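Local coordinates for putative immunoglobulin-blocking virulence protein (Mycoplasma mycoides subsp. capri, PDB 7ADK) that probably blocks host antibodies as a virulence factor and is bound to a second protein, a lipoprotein, at residues E427-S432 with D460-D465; Q720-I723 with S727-L730. All coordinates share one frame; numbering follows the deposited sequence.

Contact 1: E427-S432 with D460-D465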
loop_
_atom_site.group_PDB
_atom_site.type_symbol
_atom_site.label_atom_id
_atom_site.label_comp_id
_atom_site.label_asym_id
_atom_site.label_seq_id
_atom_site.Cartn_x
_atom_site.Cartn_y
_atom_site.Cartn_z
ATOM N N GLU A 427 16.342 11.904 -22.406
ATOM C CA GLU A 427 17.485 12.086 -23.300
ATOM C C GLU A 427 18.551 11.010 -23.048
ATOM O O GLU A 427 18.949 10.310 -23.975
ATOM C CB GLU A 427 18.049 13.498 -23.151
ATOM C CG GLU A 427 19.211 13.815 -24.100
ATOM C CD GLU A 427 18.854 13.976 -25.579
ATOM O OE1 GLU A 427 17.714 13.682 -25.997
ATOM O OE2 GLU A 427 19.731 14.418 -26.349
ATOM N N ALA A 428 18.963 10.789 -21.792
ATOM C CA ALA A 428 19.894 9.709 -21.467
ATOM C C ALA A 428 19.363 8.329 -21.873
ATOM O O ALA A 428 20.126 7.516 -22.380
ATOM C CB ALA A 428 20.221 9.716 -19.979
ATOM N N TYR A 429 18.071 8.037 -21.720
ATOM C CA TYR A 429 17.519 6.761 -22.172
ATOM C C TYR A 429 17.515 6.649 -23.702
ATOM O O TYR A 429 18.033 5.669 -24.234
ATOM C CB TYR A 429 16.142 6.533 -21.553
ATOM C CG TYR A 429 15.531 5.194 -21.893
ATOM C CD1 TYR A 429 16.114 4.018 -21.402
ATOM C CD2 TYR A 429 14.385 5.120 -22.703
ATOM C CE1 TYR A 429 15.551 2.769 -21.707
ATOM C CE2 TYR A 429 13.819 3.868 -23.010
ATOM C CZ TYR A 429 14.399 2.688 -22.509
ATOM O OH TYR A 429 13.837 1.486 -22.780
ATOM N N ARG A 430 17.028 7.667 -24.418
ATOM C CA ARG A 430 17.069 7.771 -25.889
ATOM C C ARG A 430 18.480 7.585 -26.451
ATOM O O ARG A 430 18.665 6.865 -27.428
ATOM C CB ARG A 430 16.497 9.144 -26.284
ATOM C CG ARG A 430 16.660 9.532 -27.757
ATOM C CD ARG A 430 16.229 10.983 -27.984
ATOM N NE ARG A 430 16.659 11.458 -29.313
ATOM C CZ ARG A 430 17.587 12.350 -29.603
ATOM N NH1 ARG A 430 18.226 13.042 -28.715
ATOM N NH2 ARG A 430 17.907 12.566 -30.837
ATOM N N ARG A 431 19.476 8.231 -25.843
ATOM C CA ARG A 431 20.855 8.254 -26.337
ATOM C C ARG A 431 21.764 7.174 -25.770
ATOM O O ARG A 431 22.797 6.928 -26.373
ATOM C CB ARG A 431 21.462 9.640 -26.131
ATOM C CG ARG A 431 20.748 10.674 -27.009
ATOM C CD ARG A 431 21.542 11.964 -27.139
ATOM N NE ARG A 431 22.834 11.764 -27.805
ATOM C CZ ARG A 431 23.841 12.601 -27.795
ATOM N NH1 ARG A 431 23.753 13.751 -27.223
ATOM N NH2 ARG A 431 24.948 12.290 -28.369
ATOM N N SER A 432 21.414 6.507 -24.678
ATOM C CA SER A 432 22.276 5.517 -24.019
ATOM C C SER A 432 22.850 4.491 -24.989
ATOM O O SER A 432 24.061 4.326 -25.035
ATOM C CB SER A 432 21.546 4.792 -22.886
ATOM O OG SER A 432 20.333 4.201 -23.310
ATOM N N ASP A 460 7.681 -1.077 -17.160
ATOM C CA ASP A 460 7.848 -1.984 -18.293
ATOM C C ASP A 460 9.014 -1.585 -19.213
ATOM O O ASP A 460 9.230 -2.224 -20.238
ATOM C CB ASP A 460 6.538 -2.061 -19.092
ATOM C CG ASP A 460 6.137 -0.743 -19.764
ATOM O OD1 ASP A 460 6.306 0.339 -19.160
ATOM O OD2 ASP A 460 5.624 -0.795 -20.906
ATOM N N GLN A 461 9.760 -0.533 -18.874
ATOM C CA GLN A 461 10.901 -0.007 -19.626
ATOM C C GLN A 461 11.950 -1.090 -19.923
ATOM O O GLN A 461 12.483 -1.717 -19.012
ATOM C CB GLN A 461 11.477 1.134 -18.790
ATOM C CG GLN A 461 12.724 1.817 -19.348
ATOM C CD GLN A 461 13.293 2.908 -18.459
ATOM O OE1 GLN A 461 14.222 3.600 -18.811
ATOM N NE2 GLN A 461 12.792 3.137 -17.272
ATOM N N ALA A 462 12.238 -1.323 -21.201
ATOM C CA ALA A 462 13.116 -2.386 -21.653
ATOM C C ALA A 462 14.590 -1.968 -21.628
ATOM O O ALA A 462 14.922 -0.817 -21.911
ATOM C CB ALA A 462 12.668 -2.815 -23.049
ATOM N N PHE A 463 15.494 -2.914 -21.355
ATOM C CA PHE A 463 16.946 -2.696 -21.326
ATOM C C PHE A 463 17.768 -3.730 -22.110
ATOM O O PHE A 463 18.964 -3.504 -22.278
ATOM C CB PHE A 463 17.452 -2.571 -19.882
ATOM C CG PHE A 463 16.981 -1.341 -19.155
ATOM C CD1 PHE A 463 17.628 -0.125 -19.395
ATOM C CD2 PHE A 463 15.905 -1.392 -18.259
ATOM C CE1 PHE A 463 17.181 1.043 -18.778
ATOM C CE2 PHE A 463 15.468 -0.226 -17.622
ATOM C CZ PHE A 463 16.099 0.996 -17.893
ATOM N N LYS A 464 17.175 -4.809 -22.652
ATOM C CA LYS A 464 17.903 -5.852 -23.404
ATOM C C LYS A 464 18.669 -5.290 -24.611
ATOM O O LYS A 464 19.763 -5.759 -24.898
ATOM C CB LYS A 464 16.965 -7.009 -23.824
ATOM C CG LYS A 464 16.442 -7.876 -22.668
ATOM C CD LYS A 464 15.683 -9.127 -23.138
ATOM C CE LYS A 464 15.186 -10.002 -21.975
ATOM N NZ LYS A 464 14.463 -11.221 -22.415
ATOM N N ASP A 465 18.170 -4.234 -25.253
ATOM C CA ASP A 465 18.839 -3.545 -26.366
ATOM C C ASP A 465 20.029 -2.662 -25.935
ATOM O O ASP A 465 20.966 -2.466 -26.704
ATOM C CB ASP A 465 17.811 -2.705 -27.134
ATOM C CG ASP A 465 16.638 -3.499 -27.713
ATOM O OD1 ASP A 465 16.723 -4.742 -27.857
ATOM O OD2 ASP A 465 15.611 -2.874 -28.055
#
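Y429 reaches from the first turn of helix 426-442 to the loop that leads into helix 464-467, and each close contact between E427-S432 and D460-D465 involves its side chain. With CG anti to the backbone N (chi1 -176°), the ring is carried outward from the helix and its hydroxyl arrives at the main chain of A462. There OH donates to A462 O over 2.7 Å, in the carbonyl plane and on a lone pair, with a C=O...donor angle of 140°. The ring also turns an edge to the face of F463, an offset edge-to-face pair with centroids 5.8 Å apart and planes at 76°; the nearest carbons are Y429 CE1 and F463 CE1, 3.8 Å apart. One face of the tyrosine is crossed by the extended side chain of Q461, whose CG lies 3.7 Å from Y429 CZ. Within the helix, S432 OG donates to Y429 O. I466 of helix 464-467 also touches the side chains of Y429 and S432, while the loop meets the lipoprotein, E680 OE2 of that chain accepting from F463 N. A single tyrosine thus combines a directional bond with aromatic contact: the hydroxyl bond probably sets how far the ring reaches, and F463 probably restricts its tilt, tying the helix to a loop that itself binds the partner protein.

Contact 2: Q720-I723 with S727-L730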
loop_
_atom_site.group_PDB
_atom_site.type_symbol
_atom_site.label_atom_id
_atom_site.label_comp_id
_atom_site.label_asym_id
_atom_site.label_seq_id
_atom_site.Cartn_x
_atom_site.Cartn_y
_atom_site.Cartn_z
ATOM N N GLN A 720 -12.789 -29.575 -8.975
ATOM C CA GLN A 720 -12.137 -30.363 -10.021
ATOM C C GLN A 720 -12.985 -30.353 -11.295
ATOM O O GLN A 720 -14.194 -30.162 -11.250
ATOM C CB GLN A 720 -11.919 -31.793 -9.523
ATOM C CG GLN A 720 -10.945 -31.911 -8.344
ATOM C CD GLN A 720 -10.971 -33.302 -7.712
ATOM O OE1 GLN A 720 -11.077 -34.312 -8.382
ATOM N NE2 GLN A 720 -10.848 -33.424 -6.410
ATOM N N ILE A 721 -12.375 -30.531 -12.457
ATOM C CA ILE A 721 -13.070 -30.733 -13.736
ATOM C C ILE A 721 -12.473 -31.969 -14.406
ATOM O O ILE A 721 -11.260 -32.056 -14.541
ATOM C CB ILE A 721 -12.988 -29.466 -14.624
ATOM C CG1 ILE A 721 -14.177 -28.529 -14.350
ATOM C CG2 ILE A 721 -12.920 -29.817 -16.113
ATOM C CD1 ILE A 721 -14.012 -27.103 -14.892
ATOM N N GLN A 722 -13.315 -32.867 -14.908
ATOM C CA GLN A 722 -12.890 -33.932 -15.813
ATOM C C GLN A 722 -13.586 -33.751 -17.161
ATOM O O GLN A 722 -14.811 -33.811 -17.237
ATOM C CB GLN A 722 -13.170 -35.283 -15.150
ATOM C CG GLN A 722 -12.706 -36.477 -15.993
ATOM C CD GLN A 722 -12.489 -37.767 -15.197
ATOM O OE1 GLN A 722 -12.387 -37.790 -13.983
ATOM N NE2 GLN A 722 -12.345 -38.895 -15.856
ATOM N N ILE A 723 -12.819 -33.488 -18.228
ATOM C CA ILE A 723 -13.372 -33.320 -19.585
ATOM C C ILE A 723 -13.965 -34.655 -20.083
ATOM O O ILE A 723 -13.561 -35.700 -19.572
ATOM C CB ILE A 723 -12.344 -32.678 -20.549
ATOM C CG1 ILE A 723 -11.279 -33.655 -21.062
ATOM C CG2 ILE A 723 -11.716 -31.427 -19.917
ATOM C CD1 ILE A 723 -10.353 -33.062 -22.133
ATOM N N SER A 727 -13.750 -42.366 -16.832
ATOM C CA SER A 727 -14.726 -43.052 -15.979
ATOM C C SER A 727 -15.364 -42.146 -14.917
ATOM O O SER A 727 -16.344 -42.560 -14.301
ATOM C CB SER A 727 -14.028 -44.189 -15.226
ATOM O OG SER A 727 -13.269 -45.004 -16.101
ATOM N N ASP A 728 -14.803 -40.956 -14.656
ATOM C CA ASP A 728 -14.943 -40.260 -13.369
ATOM C C ASP A 728 -14.450 -41.161 -12.224
ATOM O O ASP A 728 -15.190 -41.637 -11.366
ATOM C CB ASP A 728 -16.327 -39.608 -13.176
ATOM C CG ASP A 728 -16.611 -38.517 -14.207
ATOM O OD1 ASP A 728 -15.780 -37.597 -14.348
ATOM O OD2 ASP A 728 -17.684 -38.546 -14.839
ATOM N N GLU A 729 -13.141 -41.424 -12.270
ATOM C CA GLU A 729 -12.348 -42.127 -11.245
ATOM C C GLU A 729 -12.288 -41.335 -9.927
ATOM O O GLU A 729 -12.283 -41.893 -8.833
ATOM C CB GLU A 729 -10.903 -42.296 -11.753
ATOM C CG GLU A 729 -10.720 -43.004 -13.110
ATOM C CD GLU A 729 -11.097 -42.190 -14.367
ATOM O OE1 GLU A 729 -11.194 -40.947 -14.310
ATOM O OE2 GLU A 729 -11.353 -42.801 -15.426
ATOM N N LEU A 730 -12.250 -40.012 -10.056
ATOM C CA LEU A 730 -12.494 -39.021 -9.016
ATOM C C LEU A 730 -14.009 -38.802 -8.871
ATOM O O LEU A 730 -14.763 -39.080 -9.806
ATOM C CB LEU A 730 -11.760 -37.731 -9.422
ATOM C CG LEU A 730 -10.224 -37.874 -9.506
ATOM C CD1 LEU A 730 -9.624 -36.815 -10.420
ATOM C CD2 LEU A 730 -9.569 -37.762 -8.134
#
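Strand 720-722, which forms a small parallel sheet with 650-652 and 688-690, runs into a surface turn that brings S727-L730 back beside Q720-I723. Q722 supplies the polar link. Chi1 of -178° swings its extended side chain away from the backbone N and carries the amide across to the 727-730 loop, where NE2 donates to E729 OE1 over 2.8 Å with an N-H...acceptor angle of 157°. The oxygen is met on its syn lone pair, and the amide and carboxylate planes lie only 12° apart. NE2 also makes a weak bond to N725 O. E729 bends at chi2, and its OE2 accepts from S727 N at 2.8 Å, from above the carboxylate plane. One carboxylate therefore grips both the strand's side chain and the start of its own segment. D728 OD1 approaches Q722 CD at 3.4 Å, yet its hydrogen-bonding partner is Q733 NE2. Nearer the start of the strand, Q720 OE1 rests against L730, 3.5 Å from CD1, the two side chains crossing at about a right angle. L730 also packs on R701 and L704 of helix 698-709 and on I690 of strand 688-690, while the strand backbone pairs with I688 and I690 through I721 and with L734 through Q720 and Q722.

How the contacts relate
The two contacts follow one another in the chain, contact 1 closing before contact 2 opens, and they do not touch: their centres lie 50 Å apart and their nearest atoms about 33 Å. Contact 1 joins parts of the chain separated by 27 residues, which include strand 448-454, is partly buried, and has the lipoprotein chain against its loop. Contact 2 is a local closure at the surface, with three residues between its segments and no other protein chain on either segment. The pair illustrates two scales of one principle, a long polar side chain reaching across to fasten a loop: a helix-to-loop tie beside the partner protein in the first, the closing of a short surface loop on its own strand in the second.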